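Local atomic coordinates of chinitase A (Streptomyces coelicolor, PDB entry 3EBV), a protein that probably cleaves chitin internally as an endochitinase, the region described here being its glycosyl hydrolase family 18 catalytic domain. Residues G9-F14 with W271-D276; Q21-V26 with D62-D67; A36-T41 with I80-E85; T147-T152 with N177-N182. All coordinates share one frame; numbering follows the deposited sequence.

Interaction 1: residues G9-F14 with W271-D276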
loop_
_atom_site.group_PDB
_atom_site.type_symbol
_atom_site.label_atom_id
_atom_site.label_comp_id
_atom_site.label_asym_id
_atom_site.label_seq_id
_atom_site.Cartn_x
_atom_site.Cartn_y
_atom_site.Cartn_z
ATOM N N GLY A 9 6.328 2.653 0.972
ATOM C CA GLY A 9 6.499 2.520 2.435
ATOM C C GLY A 9 5.510 3.351 3.197
ATOM O O GLY A 9 5.205 4.474 2.778
ATOM N N TYR A 10 4.964 2.782 4.265
ATOM C CA TYR A 10 4.047 3.539 5.146
ATOM C C TYR A 10 4.833 4.341 6.160
ATOM O O TYR A 10 5.633 3.750 6.882
ATOM C CB TYR A 10 3.089 2.592 5.865
ATOM C CG TYR A 10 2.003 2.098 4.937
ATOM C CD1 TYR A 10 0.761 2.736 4.916
ATOM C CD2 TYR A 10 2.229 1.029 4.048
ATOM C CE1 TYR A 10 -0.264 2.327 4.031
ATOM C CE2 TYR A 10 1.207 0.626 3.166
ATOM C CZ TYR A 10 -0.010 1.276 3.168
ATOM O OH TYR A 10 -0.980 0.865 2.283
ATOM N N TRP A 11 4.575 5.662 6.189
ATOM C CA TRP A 11 5.201 6.546 7.212
ATOM C C TRP A 11 4.164 6.826 8.272
ATOM O O TRP A 11 3.043 7.245 7.957
ATOM C CB TRP A 11 5.631 7.824 6.521
ATOM C CG TRP A 11 6.132 8.892 7.464
ATOM C CD1 TRP A 11 7.398 9.006 7.934
ATOM C CD2 TRP A 11 5.364 9.965 8.049
ATOM N NE1 TRP A 11 7.488 10.102 8.799
ATOM C CE2 TRP A 11 6.263 10.698 8.878
ATOM C CE3 TRP A 11 4.023 10.359 7.988
ATOM C CZ2 TRP A 11 5.864 11.843 9.596
ATOM C CZ3 TRP A 11 3.615 11.493 8.726
ATOM C CH2 TRP A 11 4.546 12.213 9.510
ATOM N N GLN A 12 4.521 6.572 9.542
ATOM C CA GLN A 12 3.560 6.716 10.652
ATOM C C GLN A 12 3.326 8.141 11.140
ATOM O O GLN A 12 4.261 8.796 11.607
ATOM C CB GLN A 12 4.001 5.911 11.852
ATOM C CG GLN A 12 4.140 4.386 11.536
ATOM C CD GLN A 12 4.870 3.606 12.635
ATOM O OE1 GLN A 12 5.143 2.425 12.484
ATOM N NE2 GLN A 12 5.128 4.255 13.804
ATOM N N ASN A 13 2.080 8.571 11.086
ATOM C CA ASN A 13 1.675 9.843 11.744
ATOM C C ASN A 13 1.300 9.600 13.191
ATOM O O ASN A 13 0.264 10.084 13.651
ATOM C CB ASN A 13 0.485 10.449 10.968
ATOM C CG ASN A 13 0.068 11.814 11.522
ATOM O OD1 ASN A 13 0.927 12.619 11.844
ATOM N ND2 ASN A 13 -1.234 12.057 11.604
ATOM N N PHE A 14 2.136 8.853 13.907
ATOM C CA PHE A 14 1.845 8.484 15.295
ATOM C C PHE A 14 3.057 7.760 15.821
ATOM O O PHE A 14 3.894 7.282 15.048
ATOM C CB PHE A 14 0.573 7.615 15.424
ATOM C CG PHE A 14 0.618 6.337 14.597
ATOM C CD1 PHE A 14 1.141 5.173 15.145
ATOM C CD2 PHE A 14 0.128 6.327 13.299
ATOM C CE1 PHE A 14 1.219 3.998 14.387
ATOM C CE2 PHE A 14 0.174 5.146 12.545
ATOM C CZ PHE A 14 0.723 3.993 13.087
ATOM N N TRP A 271 5.106 -2.183 5.695
ATOM C CA TRP A 271 4.679 -1.529 6.938
ATOM C C TRP A 271 5.829 -1.767 7.916
ATOM O O TRP A 271 6.072 -2.935 8.274
ATOM C CB TRP A 271 3.420 -2.213 7.451
ATOM C CG TRP A 271 3.018 -1.617 8.783
ATOM C CD1 TRP A 271 3.311 -2.135 10.019
ATOM C CD2 TRP A 271 2.314 -0.391 8.992
ATOM N NE1 TRP A 271 2.817 -1.280 11.008
ATOM C CE2 TRP A 271 2.189 -0.221 10.396
ATOM C CE3 TRP A 271 1.761 0.564 8.128
ATOM C CZ2 TRP A 271 1.541 0.901 10.959
ATOM C CZ3 TRP A 271 1.123 1.667 8.670
ATOM C CH2 TRP A 271 1.010 1.817 10.081
ATOM N N SER A 272 6.578 -0.733 8.352
ATOM C CA SER A 272 6.460 0.683 8.004
ATOM C C SER A 272 7.893 1.223 7.867
ATOM O O SER A 272 8.853 0.564 8.270
ATOM C CB SER A 272 5.760 1.474 9.135
ATOM O OG SER A 272 6.542 1.348 10.333
ATOM N N THR A 273 8.044 2.437 7.356
ATOM C CA THR A 273 9.382 3.062 7.288
ATOM C C THR A 273 9.972 3.165 8.715
ATOM O O THR A 273 11.185 3.003 8.899
ATOM C CB THR A 273 9.344 4.435 6.582
ATOM O OG1 THR A 273 8.582 5.362 7.355
ATOM C CG2 THR A 273 8.657 4.316 5.203
ATOM N N ASN A 274 9.107 3.378 9.690
ATOM C CA ASN A 274 9.582 3.560 11.098
ATOM C C ASN A 274 10.144 2.274 11.636
ATOM O O ASN A 274 11.234 2.261 12.262
ATOM C CB ASN A 274 8.414 4.065 11.955
ATOM C CG ASN A 274 7.773 5.302 11.366
ATOM O OD1 ASN A 274 6.923 5.224 10.449
ATOM N ND2 ASN A 274 8.161 6.477 11.886
ATOM N N TRP A 275 9.432 1.157 11.412
ATOM C CA TRP A 275 9.969 -0.119 11.852
ATOM C C TRP A 275 11.213 -0.495 11.031
ATOM O O TRP A 275 12.162 -1.076 11.578
ATOM C CB TRP A 275 8.917 -1.221 11.767
ATOM C CG TRP A 275 7.835 -1.131 12.787
ATOM C CD1 TRP A 275 6.500 -1.032 12.552
ATOM C CD2 TRP A 275 7.991 -1.143 14.212
ATOM N NE1 TRP A 275 5.792 -1.002 13.737
ATOM C CE2 TRP A 275 6.691 -1.051 14.776
ATOM C CE3 TRP A 275 9.107 -1.257 15.070
ATOM C CZ2 TRP A 275 6.458 -1.034 16.181
ATOM C CZ3 TRP A 275 8.878 -1.213 16.476
ATOM C CH2 TRP A 275 7.560 -1.124 17.004
ATOM N N ASP A 276 11.250 -0.121 9.747
ATOM C CA ASP A 276 12.464 -0.377 8.932
ATOM C C ASP A 276 13.688 0.318 9.591
ATOM O O ASP A 276 14.752 -0.292 9.742
ATOM C CB ASP A 276 12.169 0.140 7.501
ATOM C CG ASP A 276 13.291 -0.081 6.460
ATOM O OD1 ASP A 276 13.979 -1.132 6.484
ATOM O OD2 ASP A 276 13.386 0.852 5.607
HETATM O O HOH W 1 6.976 9.130 11.949
#

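Interaction 2: residues Q21-V26 with D62-D67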
loop_
_atom_site.group_PDB
_atom_site.type_symbol
_atom_site.label_atom_id
_atom_site.label_comp_id
_atom_site.label_asym_id
_atom_site.label_seq_id
_atom_site.Cartn_x
_atom_site.Cartn_y
_atom_site.Cartn_z
ATOM N N GLN A 21 10.126 9.443 12.813
ATOM C CA GLN A 21 10.727 10.014 11.625
ATOM C C GLN A 21 9.962 11.227 11.133
ATOM O O GLN A 21 8.727 11.236 11.185
ATOM C CB GLN A 21 10.742 9.003 10.443
ATOM C CG GLN A 21 11.573 7.745 10.683
ATOM C CD GLN A 21 11.583 6.846 9.470
ATOM O OE1 GLN A 21 10.513 6.483 8.962
ATOM N NE2 GLN A 21 12.776 6.442 9.016
ATOM N N LYS A 22 10.699 12.215 10.624
ATOM C CA LYS A 22 10.100 13.220 9.736
ATOM C C LYS A 22 9.982 12.588 8.353
ATOM O O LYS A 22 10.642 11.579 8.062
ATOM C CB LYS A 22 10.965 14.484 9.666
ATOM C CG LYS A 22 11.082 15.160 11.033
ATOM C CD LYS A 22 12.022 16.350 10.988
ATOM C CE LYS A 22 12.047 17.045 12.339
ATOM N NZ LYS A 22 13.091 18.117 12.454
ATOM N N ILE A 23 9.169 13.178 7.485
ATOM C CA ILE A 23 9.153 12.714 6.096
ATOM C C ILE A 23 10.564 12.765 5.496
ATOM O O ILE A 23 10.938 11.907 4.710
ATOM C CB ILE A 23 8.136 13.552 5.251
ATOM C CG1 ILE A 23 6.688 13.188 5.653
ATOM C CG2 ILE A 23 8.414 13.442 3.733
ATOM C CD1 ILE A 23 6.199 11.779 5.123
ATOM N N SER A 24 11.355 13.785 5.838
ATOM C CA SER A 24 12.710 13.941 5.285
ATOM C C SER A 24 13.659 12.825 5.739
ATOM O O SER A 24 14.714 12.634 5.118
ATOM C CB SER A 24 13.302 15.282 5.727
ATOM O OG SER A 24 13.292 15.364 7.150
ATOM N N ASP A 25 13.294 12.081 6.791
ATOM C CA ASP A 25 14.130 10.965 7.235
ATOM C C ASP A 25 13.895 9.668 6.454
ATOM O O ASP A 25 14.651 8.708 6.581
ATOM C CB ASP A 25 13.882 10.631 8.707
ATOM C CG ASP A 25 14.308 11.743 9.650
ATOM O OD1 ASP A 25 15.415 12.295 9.434
ATOM O OD2 ASP A 25 13.535 11.987 10.602
ATOM N N VAL A 26 12.790 9.608 5.707
ATOM C CA VAL A 26 12.454 8.372 4.994
ATOM C C VAL A 26 13.538 8.032 3.962
ATOM O O VAL A 26 13.916 8.882 3.159
ATOM C CB VAL A 26 11.076 8.490 4.305
ATOM C CG1 VAL A 26 10.821 7.269 3.375
ATOM C CG2 VAL A 26 9.974 8.634 5.379
ATOM N N ASP A 62 4.208 23.227 8.731
ATOM C CA ASP A 62 5.035 23.849 7.707
ATOM C C ASP A 62 6.226 22.981 7.270
ATOM O O ASP A 62 6.535 22.894 6.083
ATOM C CB ASP A 62 5.503 25.240 8.164
ATOM C CG ASP A 62 4.422 26.316 7.997
ATOM O OD1 ASP A 62 3.314 26.047 7.460
ATOM O OD2 ASP A 62 4.702 27.460 8.413
ATOM N N GLN A 63 6.902 22.363 8.241
ATOM C CA GLN A 63 8.048 21.514 7.933
ATOM C C GLN A 63 7.599 20.232 7.195
ATOM O O GLN A 63 8.256 19.819 6.246
ATOM C CB GLN A 63 8.851 21.166 9.182
ATOM C CG GLN A 63 10.157 20.482 8.869
ATOM C CD GLN A 63 11.090 21.344 8.010
ATOM O OE1 GLN A 63 11.382 21.024 6.845
ATOM N NE2 GLN A 63 11.568 22.446 8.595
ATOM N N PHE A 64 6.488 19.668 7.640
ATOM C CA PHE A 64 5.885 18.480 6.957
ATOM C C PHE A 64 5.576 18.817 5.487
ATOM O O PHE A 64 6.019 18.107 4.547
ATOM C CB PHE A 64 4.630 18.063 7.713
ATOM C CG PHE A 64 3.842 16.974 7.033
ATOM C CD1 PHE A 64 4.289 15.647 7.108
ATOM C CD2 PHE A 64 2.689 17.263 6.327
ATOM C CE1 PHE A 64 3.567 14.611 6.492
ATOM C CE2 PHE A 64 1.965 16.256 5.694
ATOM C CZ PHE A 64 2.407 14.911 5.795
ATOM N N LYS A 65 4.883 19.935 5.270
ATOM C CA LYS A 65 4.592 20.358 3.903
ATOM C C LYS A 65 5.845 20.556 3.065
ATOM O O LYS A 65 5.874 20.195 1.883
ATOM C CB LYS A 65 3.714 21.623 3.872
ATOM C CG LYS A 65 2.316 21.425 4.365
ATOM C CD LYS A 65 1.528 22.719 4.183
ATOM C CE LYS A 65 0.130 22.609 4.741
ATOM N NZ LYS A 65 -0.583 23.947 4.699
ATOM N N ALA A 66 6.884 21.151 3.672
ATOM C CA ALA A 66 8.144 21.373 2.984
ATOM C C ALA A 66 8.859 20.064 2.625
ATOM O O ALA A 66 9.425 19.918 1.540
ATOM C CB ALA A 66 9.075 22.280 3.847
ATOM N N ASP A 67 8.814 19.123 3.577
ATOM C CA ASP A 67 9.403 17.804 3.406
ATOM C C ASP A 67 8.687 17.042 2.269
ATOM O O ASP A 67 9.351 16.411 1.446
ATOM C CB ASP A 67 9.265 17.009 4.695
ATOM C CG ASP A 67 10.234 17.472 5.805
ATOM O OD1 ASP A 67 11.089 18.356 5.540
ATOM O OD2 ASP A 67 10.123 16.925 6.920
HETATM O O HOH W 2 12.896 18.008 7.657
#

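Interaction 3: residues A36-T41 with I80-E85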
loop_
_atom_site.group_PDB
_atom_site.type_symbol
_atom_site.label_atom_id
_atom_site.label_comp_id
_atom_site.label_asym_id
_atom_site.label_seq_id
_atom_site.Cartn_x
_atom_site.Cartn_y
_atom_site.Cartn_z
ATOM N N ALA A 36 0.269 7.453 7.085
ATOM C CA ALA A 36 -0.669 6.642 7.823
ATOM C C ALA A 36 -1.070 7.335 9.149
ATOM O O ALA A 36 -0.246 7.352 10.065
ATOM C CB ALA A 36 -0.025 5.261 8.138
ATOM N N PHE A 37 -2.301 7.837 9.331
ATOM C CA PHE A 37 -3.431 7.730 8.408
ATOM C C PHE A 37 -4.290 8.991 8.524
ATOM O O PHE A 37 -4.159 9.768 9.499
ATOM C CB PHE A 37 -4.332 6.572 8.823
ATOM C CG PHE A 37 -3.681 5.217 8.763
ATOM C CD1 PHE A 37 -3.627 4.517 7.556
ATOM C CD2 PHE A 37 -3.154 4.636 9.908
ATOM C CE1 PHE A 37 -3.038 3.256 7.499
ATOM C CE2 PHE A 37 -2.570 3.356 9.849
ATOM C CZ PHE A 37 -2.507 2.676 8.636
ATOM N N ALA A 38 -5.179 9.163 7.559
ATOM C CA ALA A 38 -6.284 10.123 7.729
ATOM C C ALA A 38 -7.205 9.601 8.837
ATOM O O ALA A 38 -7.199 8.409 9.141
ATOM C CB ALA A 38 -7.036 10.344 6.441
ATOM N N ASP A 39 -7.946 10.508 9.469
ATOM C CA ASP A 39 -8.875 10.192 10.558
ATOM C C ASP A 39 -10.330 10.230 10.004
ATOM O O ASP A 39 -10.642 11.079 9.181
ATOM C CB ASP A 39 -8.697 11.238 11.682
ATOM C CG ASP A 39 -7.384 11.042 12.499
ATOM O OD1 ASP A 39 -7.112 9.885 12.886
ATOM O OD2 ASP A 39 -6.674 12.039 12.776
ATOM N N ALA A 40 -11.197 9.316 10.433
ATOM C CA ALA A 40 -12.650 9.486 10.213
ATOM C C ALA A 40 -13.171 10.722 10.964
ATOM O O ALA A 40 -12.540 11.186 11.921
ATOM C CB ALA A 40 -13.411 8.267 10.660
ATOM N N THR A 41 -14.311 11.249 10.520
ATOM C CA THR A 41 -14.982 12.374 11.228
ATOM C C THR A 41 -16.421 11.969 11.549
ATOM O O THR A 41 -16.840 10.819 11.316
ATOM C CB THR A 41 -14.990 13.663 10.391
ATOM O OG1 THR A 41 -15.921 13.515 9.307
ATOM C CG2 THR A 41 -13.624 13.991 9.838
ATOM N N ILE A 80 -1.913 10.056 0.867
ATOM C CA ILE A 80 -2.581 9.890 2.162
ATOM C C ILE A 80 -3.268 8.533 2.243
ATOM O O ILE A 80 -4.076 8.206 1.365
ATOM C CB ILE A 80 -3.560 11.096 2.464
ATOM C CG1 ILE A 80 -4.183 10.988 3.835
ATOM C CG2 ILE A 80 -4.627 11.255 1.358
ATOM C CD1 ILE A 80 -3.156 11.093 4.977
ATOM N N SER A 81 -2.994 7.773 3.312
ATOM C CA SER A 81 -3.670 6.480 3.490
ATOM C C SER A 81 -4.872 6.644 4.366
ATOM O O SER A 81 -4.792 7.276 5.436
ATOM C CB SER A 81 -2.710 5.432 4.070
ATOM O OG SER A 81 -3.346 4.174 4.168
ATOM N N VAL A 82 -5.994 6.061 3.954
ATOM C CA VAL A 82 -7.223 6.059 4.744
ATOM C C VAL A 82 -7.456 4.700 5.381
ATOM O O VAL A 82 -7.347 3.670 4.692
ATOM C CB VAL A 82 -8.438 6.417 3.856
ATOM C CG1 VAL A 82 -9.705 6.448 4.685
ATOM C CG2 VAL A 82 -8.190 7.769 3.160
ATOM N N GLY A 83 -7.770 4.664 6.669
ATOM C CA GLY A 83 -8.123 3.404 7.314
ATOM C C GLY A 83 -7.138 3.021 8.372
ATOM O O GLY A 83 -6.988 3.726 9.381
ATOM N N GLY A 84 -6.497 1.881 8.160
ATOM C CA GLY A 84 -5.588 1.358 9.156
ATOM C C GLY A 84 -6.345 0.445 10.094
ATOM O O GLY A 84 -7.587 0.419 10.093
ATOM N N GLU A 85 -5.611 -0.319 10.907
ATOM C CA GLU A 85 -6.230 -1.300 11.802
ATOM C C GLU A 85 -7.374 -0.715 12.630
ATOM O O GLU A 85 -8.433 -1.356 12.800
ATOM C CB GLU A 85 -5.170 -1.896 12.738
ATOM C CG GLU A 85 -4.397 -3.022 12.089
ATOM C CD GLU A 85 -3.534 -3.783 13.076
ATOM O OE1 GLU A 85 -3.339 -3.275 14.215
ATOM O OE2 GLU A 85 -3.053 -4.886 12.693
HETATM O O HOH W 3 -8.596 6.072 9.140
#

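Interaction 4: residues T147-T152 with N177-N182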
loop_
_atom_site.group_PDB
_atom_site.type_symbol
_atom_site.label_atom_id
_atom_site.label_comp_id
_atom_site.label_asym_id
_atom_site.label_seq_id
_atom_site.Cartn_x
_atom_site.Cartn_y
_atom_site.Cartn_z
ATOM N N THR A 147 -3.499 3.798 -4.730
ATOM C CA THR A 147 -3.056 2.462 -4.304
ATOM C C THR A 147 -4.106 1.862 -3.381
ATOM O O THR A 147 -4.952 2.564 -2.839
ATOM C CB THR A 147 -1.655 2.537 -3.579
ATOM O OG1 THR A 147 -1.785 3.233 -2.327
ATOM C CG2 THR A 147 -0.620 3.261 -4.432
HETATM N N MSE A 148 -4.024 0.539 -3.153
HETATM C CA MSE A 148 -4.916 -0.140 -2.213
HETATM C C MSE A 148 -4.080 -1.162 -1.479
HETATM O O MSE A 148 -3.150 -1.722 -2.089
HETATM C CB MSE A 148 -6.050 -0.860 -2.941
HETATM C CG MSE A 148 -6.812 0.090 -3.905
HETATM SE SE MSE A 148 -8.306 -0.871 -4.769
HETATM C CE MSE A 148 -9.685 -0.433 -3.452
ATOM N N ALA A 149 -4.427 -1.386 -0.214
ATOM C CA ALA A 149 -3.677 -2.330 0.637
ATOM C C ALA A 149 -4.661 -3.334 1.267
ATOM O O ALA A 149 -4.855 -3.395 2.486
ATOM C CB ALA A 149 -2.894 -1.571 1.734
ATOM N N PRO A 150 -5.286 -4.171 0.422
ATOM C CA PRO A 150 -6.187 -5.207 0.955
ATOM C C PRO A 150 -5.460 -6.176 1.884
ATOM O O PRO A 150 -4.239 -6.335 1.773
ATOM C CB PRO A 150 -6.585 -6.005 -0.310
ATOM C CG PRO A 150 -5.489 -5.696 -1.338
ATOM C CD PRO A 150 -5.094 -4.255 -1.051
ATOM N N GLN A 151 -6.240 -6.804 2.763
ATOM C CA GLN A 151 -5.779 -7.993 3.478
ATOM C C GLN A 151 -5.956 -9.210 2.568
ATOM O O GLN A 151 -6.655 -9.167 1.528
ATOM C CB GLN A 151 -6.577 -8.134 4.773
ATOM C CG GLN A 151 -6.225 -7.029 5.761
ATOM C CD GLN A 151 -7.025 -7.174 7.021
ATOM O OE1 GLN A 151 -6.600 -7.860 7.958
ATOM N NE2 GLN A 151 -8.215 -6.581 7.042
ATOM N N THR A 152 -5.318 -10.343 2.933
ATOM C CA THR A 152 -5.364 -11.474 2.025
ATOM C C THR A 152 -6.802 -11.959 1.768
ATOM O O THR A 152 -7.131 -12.420 0.674
ATOM C CB THR A 152 -4.479 -12.638 2.559
ATOM O OG1 THR A 152 -4.911 -12.973 3.885
ATOM C CG2 THR A 152 -3.045 -12.247 2.528
ATOM N N ASN A 177 -1.012 -3.064 -3.320
ATOM C CA ASN A 177 0.022 -3.592 -2.412
ATOM C C ASN A 177 -0.665 -4.426 -1.323
ATOM O O ASN A 177 -0.942 -3.933 -0.227
ATOM C CB ASN A 177 0.791 -2.449 -1.740
ATOM C CG ASN A 177 1.649 -1.638 -2.711
ATOM O OD1 ASN A 177 2.392 -2.201 -3.536
ATOM N ND2 ASN A 177 1.605 -0.271 -2.561
HETATM N N MSE A 178 -1.020 -5.665 -1.645
HETATM C CA MSE A 178 -1.683 -6.481 -0.620
HETATM C C MSE A 178 -0.767 -6.712 0.588
HETATM O O MSE A 178 0.466 -6.721 0.457
HETATM C CB MSE A 178 -2.161 -7.842 -1.199
HETATM C CG MSE A 178 -2.922 -8.654 -0.165
HETATM SE SE MSE A 178 -3.849 -10.147 -1.073
HETATM C CE MSE A 178 -2.351 -11.308 -1.421
ATOM N N GLN A 179 -1.415 -6.875 1.760
ATOM C CA GLN A 179 -0.690 -7.130 2.997
ATOM C C GLN A 179 -0.554 -8.662 3.130
ATOM O O GLN A 179 -1.480 -9.373 3.570
ATOM C CB GLN A 179 -1.485 -6.589 4.202
ATOM C CG GLN A 179 -1.747 -5.098 4.125
ATOM C CD GLN A 179 -2.568 -4.641 5.333
ATOM O OE1 GLN A 179 -2.288 -5.020 6.480
ATOM N NE2 GLN A 179 -3.595 -3.839 5.069
ATOM N N TYR A 180 0.611 -9.173 2.704
ATOM C CA TYR A 180 0.842 -10.637 2.770
ATOM C C TYR A 180 1.302 -11.043 4.188
ATOM O O TYR A 180 2.389 -11.648 4.395
ATOM C CB TYR A 180 1.916 -11.058 1.737
ATOM C CG TYR A 180 1.494 -10.905 0.296
ATOM C CD1 TYR A 180 1.198 -12.020 -0.495
ATOM C CD2 TYR A 180 1.419 -9.632 -0.292
ATOM C CE1 TYR A 180 0.855 -11.882 -1.852
ATOM C CE2 TYR A 180 1.035 -9.481 -1.615
ATOM C CZ TYR A 180 0.763 -10.607 -2.412
ATOM O OH TYR A 180 0.376 -10.436 -3.722
ATOM N N TYR A 181 0.526 -10.603 5.190
ATOM C CA TYR A 181 0.961 -10.759 6.590
ATOM C C TYR A 181 -0.228 -10.533 7.506
ATOM O O TYR A 181 -1.310 -10.140 7.063
ATOM C CB TYR A 181 2.117 -9.797 6.924
ATOM C CG TYR A 181 1.833 -8.330 6.643
ATOM C CD1 TYR A 181 1.269 -7.490 7.623
ATOM C CD2 TYR A 181 2.224 -7.748 5.451
ATOM C CE1 TYR A 181 1.038 -6.109 7.354
ATOM C CE2 TYR A 181 2.030 -6.372 5.190
ATOM C CZ TYR A 181 1.440 -5.570 6.143
ATOM O OH TYR A 181 1.225 -4.261 5.840
ATOM N N ASN A 182 -0.008 -10.837 8.789
ATOM C CA ASN A 182 -1.124 -10.957 9.777
ATOM C C ASN A 182 -2.266 -11.792 9.230
ATOM O O ASN A 182 -3.446 -11.472 9.392
ATOM C CB ASN A 182 -1.675 -9.570 10.217
ATOM C CG ASN A 182 -0.660 -8.744 10.958
ATOM O OD1 ASN A 182 0.077 -9.261 11.802
ATOM N ND2 ASN A 182 -0.582 -7.458 10.619
HETATM O O HOH W 4 -5.038 -10.126 7.521
HETATM O O HOH W 5 -3.682 -9.789 5.152
#

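Interaction 1: residues G9-F14 with W271-D276
Q12 reaches over N274 and S272, touching both with its side chain and bonding to N274 through its backbone N-H. CB and CG run past the N274 amide oxygen, with CG 3.1 Å from N274 OD1; that same oxygen accepts the Q12 backbone N-H at 2.9 Å. Farther out, Q12 CD lies 3.6 Å from N274 CG, and the two amides stack with their planes 24° apart. At the tip, Q12 OE1 accepts from S272 OG at 2.8 Å, the hydroxyl sitting above the carbonyl plane, while NE2 turns to OD1 of N16. Cut back to an alanine, this position is likely to leave the S272 hydroxyl without its acceptor and the N274 amide without its stacked neighbour. The contact lies where the first and last strands of the TIM barrel, 6-12 and 267-271, come side by side, and T273 N bonds to Y10 O at 2.8 Å. S272 N-caps helix 273-278, its OG accepting from W275 N. The peptide between W271 and S272 is cis, as is common at this tryptophan in family 18 enzymes. With CG anti to the backbone N (chi1 176°), the W271 indole reaches back to strand 6-12, where its CE3 lies 3.3 Å from Y10 CB. F14 CZ meets the indole rim near its plane, 3.7 Å from W271 CH2. Y10 OH continues to a hydrogen bond with D117 OD2.

Interaction 2: residues Q21-V26 with D62-D67
I23 and S24, in a short 3-10 turn of the loop that follows the first TIM-barrel strand, pack against F64 and D67 on helix 61-73, one of the helices in the outer ring of the barrel. The apolar part belongs to I23. Its CG1 lies 3.5 Å from F64 CE1, meeting the phenyl obliquely, and CD1 follows more distantly along the same ring. A chi1 of 173° turns F64 CG away from the backbone N of F64 and brings the ring to the isoleucine. One turn along the helix, D67 CB approaches I23 CB at 3.7 Å, so the beta-branched side chain touches both F64 and D67. I23 also touches W11 and I33 of the barrel strands. The polar part gathers round the D67 carboxylate. Its OD2 accepts a hydrogen bond from Y59 OH, a hydroxyl that also takes the I23 backbone N-H and so ties turn and helix together through one side chain. The turn itself is fastened by K22 N, which donates to D25 OD2 at 2.8 Å. Between S24 and D67 stands a bridging water, 2.7 Å from S24 OG and donating to D67 OD1 at 2.8 Å.

Interaction 3: residues A36-T41 with I80-E85
The SxGG motif of family 18, here S81-V82-G83-G84 at the end of barrel strand 77-84, lies against A36-A38 on the neighbouring parallel strand 32-40. The two strand ends splay apart, their short axes 67° from one another, and A38 N donates to S81 O at 2.9 Å in a nearly straight bond (164°). A non-proline cis peptide joins A36 to F37, whose CG lies opposite the carbonyl carbon (chi1 -63°), laying the ring along G83-G84 with neighbours on both faces. Over one face stands G84 CA, 3.6 Å from the ring centroid in a CH-pi contact, with G83 O over the same face, 3.7 Å from F37 CG. The opposite face is covered by A36 CB, centred above the ring. At the edge, S81 OG comes to 3.4 Å from F37 CD1, while its hydrogen bond goes to D117 OD2. A leucine in place of F37 would probably lose the flat surface that G84 CA lies on and leave a gap between A36 and the glycine backbone. Away from the ring, A38 CB packs on I80 CG1 at 3.9 Å. Where the backbones part, one water donates to A38 O at 2.7 Å and to G83 O at 2.9 Å, spanning the opening. A CB on G84 would run into F37 CE2, and the backbone angles of G83 and G84 would themselves press a CB against the preceding carbonyl. The absence of a side chain on G84 therefore lets its CA lie on the aromatic face, beside a serine hydroxyl already engaged by the signature aspartate D117.

Interaction 4: residues T147-T152 with N177-N182
The backbones of T147-T152 and N177-Y180 run side by side in the same direction, 18° apart end to end, with N177 N donating to M148 O at 2.8 Å and Q179 N to P150 O at 2.9 Å (168°). Q179 adds a bond from its side chain. With CG anti to the carbonyl carbon (chi1 -60°) and the chain extended beyond it, the amide reaches back to the segment just past strand 145-148, where NE2 donates to A149 O at 2.9 Å. The acceptor lies close to the Q179 amide plane. The same nitrogen also bonds to E121 OE2, so two acceptors fix the rotation of this amide. On M178, a selenomethionine, CG passes 3.3 Å from P150 O. SE lies 3.7 Å from T152 CA, and a bend at chi3 beyond it turns CE over one face of the Y180 ring. T152 packs from across, its CG2 3.4 Å from Q179 O, and its backbone N donates to a water at 2.8 Å. The T152 hydroxyl is held by S183 OG. At the other end, T147 OG1 bonds to D117 OD1. The two strands, with helix 161-168, form one beta-alpha-beta unit of the TIM barrel. Their C-terminal ends meet the DxxDxDxE signature region that supplies D117 and E121, consistent with the substrate cleft of a family 18 chitinase.

In the fold
Interactions 1, 3 and 4 all reach the curled sheet of one TIM barrel, with centres about 13 to 15 Å apart. Interaction 1 brings the first strand to the last, so interactions 2, 3 and 4 all fall within the chain between its segments. Interactions 2 and 3 alternate along the chain, helix 61-73 leading directly into strand 77-84; interaction 4 follows both. Strands 6-12 and 32-40 join interactions 1 and 3 through backbone bonds. Interaction 2 lies farther out, about 13 Å from interaction 1 and 26 Å from interaction 4 between centres, linked to the former through Q21. D117 gathers Y10, S81 and T147, joining three contacts around the probable catalytic cleft.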